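Local structure of integron gene cassette protein HFX_CASS3 (Uncultured bacterium, 3FYN) at residues Met41-Gln46 with Phe107-Ala112. The protein is of unknown function but, as a member of the GNAT acetyltransferase family, probably transfers an acetyl group from acetyl-coenzyme A to an unidentified acceptor. Sequence-based numbering, arbitrary orientation. Where two conformers were deposited one is given.
Sequences MSEFYQ and FVRPNA
Phe44, within helix 34-47, and Phe107, near the end of strand 98-108, bring the two backbones together, their CA atoms 6.3 Å apart; beyond Val108 the chain leaves the strand and enters a 3-10 segment at Pro110-Ala112. The two phenylalanine rings run in opposite directions past each other, with planes 26° apart and centroids separated by 5.2 Å, too far slid for real stacking. Each instead receives the other's methylene over a face: Phe44 CB lies 3.8 Å from the Phe107 centroid and Phe107 CB 4.1 Å from the Phe44 centroid, a reciprocal pair of CH-pi contacts. In both residues CG stands anti to the backbone N, beside the carbonyl carbon, which swings each ring across the other residue's CB. The opposite face of Phe107 lies against Arg109 N, and Glu43 OE1 sits at its edge. Glu43 meets Arg109 in a side-on, two-point salt bridge: NE reaches the syn lone pair of OE1 at 2.9 Å almost linearly, while NH2 approaches OE2 at 3.0 Å, 22° out of the carboxylate plane. Two bonds between nearly coplanar groups should restrict rotation of both. Tyr85 of strand 81-93 also touches both phenylalanines. The contact thus fastens an N-terminal helix onto the central mixed sheet, consistent with the alpha/beta GNAT fold, where the first helices pack against the sheet.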
loop_
_atom_site.group_PDB
_atom_site.type_symbol
_atom_site.label_atom_id
_atom_site.label_comp_id
_atom_site.label_asym_id
_atom_site.label_seq_id
_atom_site.Cartn_x
_atom_site.Cartn_y
_atom_site.Cartn_z
HETATM N N MSE A 41 -16.864 -6.471 10.958
HETATM C CA MSE A 41 -16.133 -5.208 10.981
HETATM C C MSE A 41 -16.729 -4.267 12.030
HETATM O O MSE A 41 -16.010 -3.519 12.688
HETATM C CB MSE A 41 -16.138 -4.544 9.607
HETATM C CG MSE A 41 -15.189 -3.354 9.517
HETATM SE SE MSE A 41 -15.179 -2.582 7.745
HETATM C CE MSE A 41 -13.897 -1.138 8.012
ATOM N N SER A 42 -18.047 -4.310 12.189
ATOM C CA SER A 42 -18.710 -3.478 13.191
ATOM C C SER A 42 -18.295 -3.893 14.598
ATOM O O SER A 42 -18.100 -3.047 15.475
ATOM C CB SER A 42 -20.230 -3.555 13.046
ATOM O OG SER A 42 -20.649 -3.040 11.795
ATOM N N GLU A 43 -18.157 -5.198 14.813
ATOM C CA GLU A 43 -17.712 -5.701 16.111
ATOM C C GLU A 43 -16.274 -5.274 16.376
ATOM O O GLU A 43 -15.932 -4.827 17.472
ATOM C CB GLU A 43 -17.832 -7.224 16.166
ATOM C CG GLU A 43 -19.267 -7.720 16.135
ATOM C CD GLU A 43 -19.362 -9.228 16.124
ATOM O OE1 GLU A 43 -18.330 -9.892 16.352
ATOM O OE2 GLU A 43 -20.473 -9.747 15.896
ATOM N N PHE A 44 -15.439 -5.425 15.352
ATOM C CA PHE A 44 -14.036 -5.036 15.383
ATOM C C PHE A 44 -13.923 -3.561 15.780
ATOM O O PHE A 44 -13.153 -3.193 16.671
ATOM C CB PHE A 44 -13.455 -5.292 13.983
ATOM C CG PHE A 44 -11.982 -5.012 13.844
ATOM C CD1 PHE A 44 -11.131 -5.052 14.935
ATOM C CD2 PHE A 44 -11.447 -4.762 12.592
ATOM C CE1 PHE A 44 -9.773 -4.808 14.784
ATOM C CE2 PHE A 44 -10.093 -4.522 12.431
ATOM C CZ PHE A 44 -9.254 -4.548 13.529
ATOM N N TYR A 45 -14.715 -2.720 15.127
ATOM C CA TYR A 45 -14.722 -1.296 15.435
ATOM C C TYR A 45 -15.276 -0.970 16.822
ATOM O O TYR A 45 -14.746 -0.099 17.521
ATOM C CB TYR A 45 -15.452 -0.516 14.339
ATOM C CG TYR A 45 -14.511 -0.125 13.229
ATOM C CD1 TYR A 45 -13.819 -1.093 12.510
ATOM C CD2 TYR A 45 -14.265 1.208 12.936
ATOM C CE1 TYR A 45 -12.936 -0.743 11.509
ATOM C CE2 TYR A 45 -13.382 1.567 11.934
ATOM C CZ TYR A 45 -12.722 0.585 11.224
ATOM O OH TYR A 45 -11.837 0.926 10.230
ATOM N N GLN A 46 -16.333 -1.665 17.225
ATOM C CA GLN A 46 -16.924 -1.422 18.537
ATOM C C GLN A 46 -15.934 -1.757 19.648
ATOM O O GLN A 46 -15.899 -1.088 20.680
ATOM C CB GLN A 46 -18.218 -2.218 18.713
ATOM C CG GLN A 46 -18.958 -1.909 20.005
ATOM C CD GLN A 46 -20.388 -2.412 19.992
ATOM O OE1 GLN A 46 -20.784 -3.165 19.102
ATOM N NE2 GLN A 46 -21.172 -1.995 20.979
ATOM N N PHE A 107 -9.445 -9.488 11.943
ATOM C CA PHE A 107 -10.255 -9.564 13.151
ATOM C C PHE A 107 -10.664 -10.996 13.438
ATOM O O PHE A 107 -11.162 -11.700 12.559
ATOM C CB PHE A 107 -11.506 -8.696 13.001
ATOM C CG PHE A 107 -12.466 -8.786 14.168
ATOM C CD1 PHE A 107 -12.117 -8.287 15.414
ATOM C CD2 PHE A 107 -13.729 -9.348 14.007
ATOM C CE1 PHE A 107 -13.005 -8.349 16.485
ATOM C CE2 PHE A 107 -14.617 -9.417 15.077
ATOM C CZ PHE A 107 -14.253 -8.916 16.311
ATOM N N VAL A 108 -10.444 -11.415 14.678
ATOM C CA VAL A 108 -10.999 -12.660 15.186
ATOM C C VAL A 108 -11.819 -12.309 16.425
ATOM O O VAL A 108 -11.335 -11.586 17.291
ATOM C CB VAL A 108 -9.887 -13.652 15.574
ATOM C CG1 VAL A 108 -10.481 -14.895 16.236
ATOM C CG2 VAL A 108 -9.067 -14.032 14.348
ATOM N N ARG A 109 -13.056 -12.794 16.501
ATOM C CA ARG A 109 -13.907 -12.526 17.656
ATOM C C ARG A 109 -13.183 -12.919 18.938
ATOM O O ARG A 109 -12.475 -13.919 18.967
ATOM C CB ARG A 109 -15.217 -13.312 17.550
ATOM C CG ARG A 109 -16.261 -12.654 16.672
ATOM C CD ARG A 109 -17.516 -13.503 16.563
ATOM N NE ARG A 109 -18.612 -12.751 15.964
ATOM C CZ ARG A 109 -19.626 -13.294 15.296
ATOM N NH1 ARG A 109 -19.686 -14.611 15.128
ATOM N NH2 ARG A 109 -20.577 -12.515 14.787
ATOM N N PRO A 110 -13.364 -12.132 20.007
ATOM C CA PRO A 110 -12.667 -12.400 21.272
ATOM C C PRO A 110 -12.759 -13.866 21.713
ATOM O O PRO A 110 -11.735 -14.448 22.083
ATOM C CB PRO A 110 -13.385 -11.479 22.262
ATOM C CG PRO A 110 -13.827 -10.309 21.408
ATOM C CD PRO A 110 -14.183 -10.905 20.066
ATOM N N ASN A 111 -13.952 -14.454 21.650
ATOM C CA ASN A 111 -14.162 -15.835 22.093
ATOM C C ASN A 111 -13.457 -16.879 21.236
ATOM O O ASN A 111 -13.323 -18.039 21.645
ATOM C CB ASN A 111 -15.663 -16.162 22.163
ATOM C CG ASN A 111 -16.373 -15.970 20.824
ATOM O OD1 ASN A 111 -15.744 -15.672 19.809
ATOM N ND2 ASN A 111 -17.691 -16.126 20.826
ATOM N N ALA A 112 -13.020 -16.473 20.046
ATOM C CA ALA A 112 -12.376 -17.395 19.117
ATOM C C ALA A 112 -10.863 -17.206 19.074
ATOM O O ALA A 112 -10.173 -17.879 18.311
ATOM C CB ALA A 112 -12.980 -17.259 17.721
#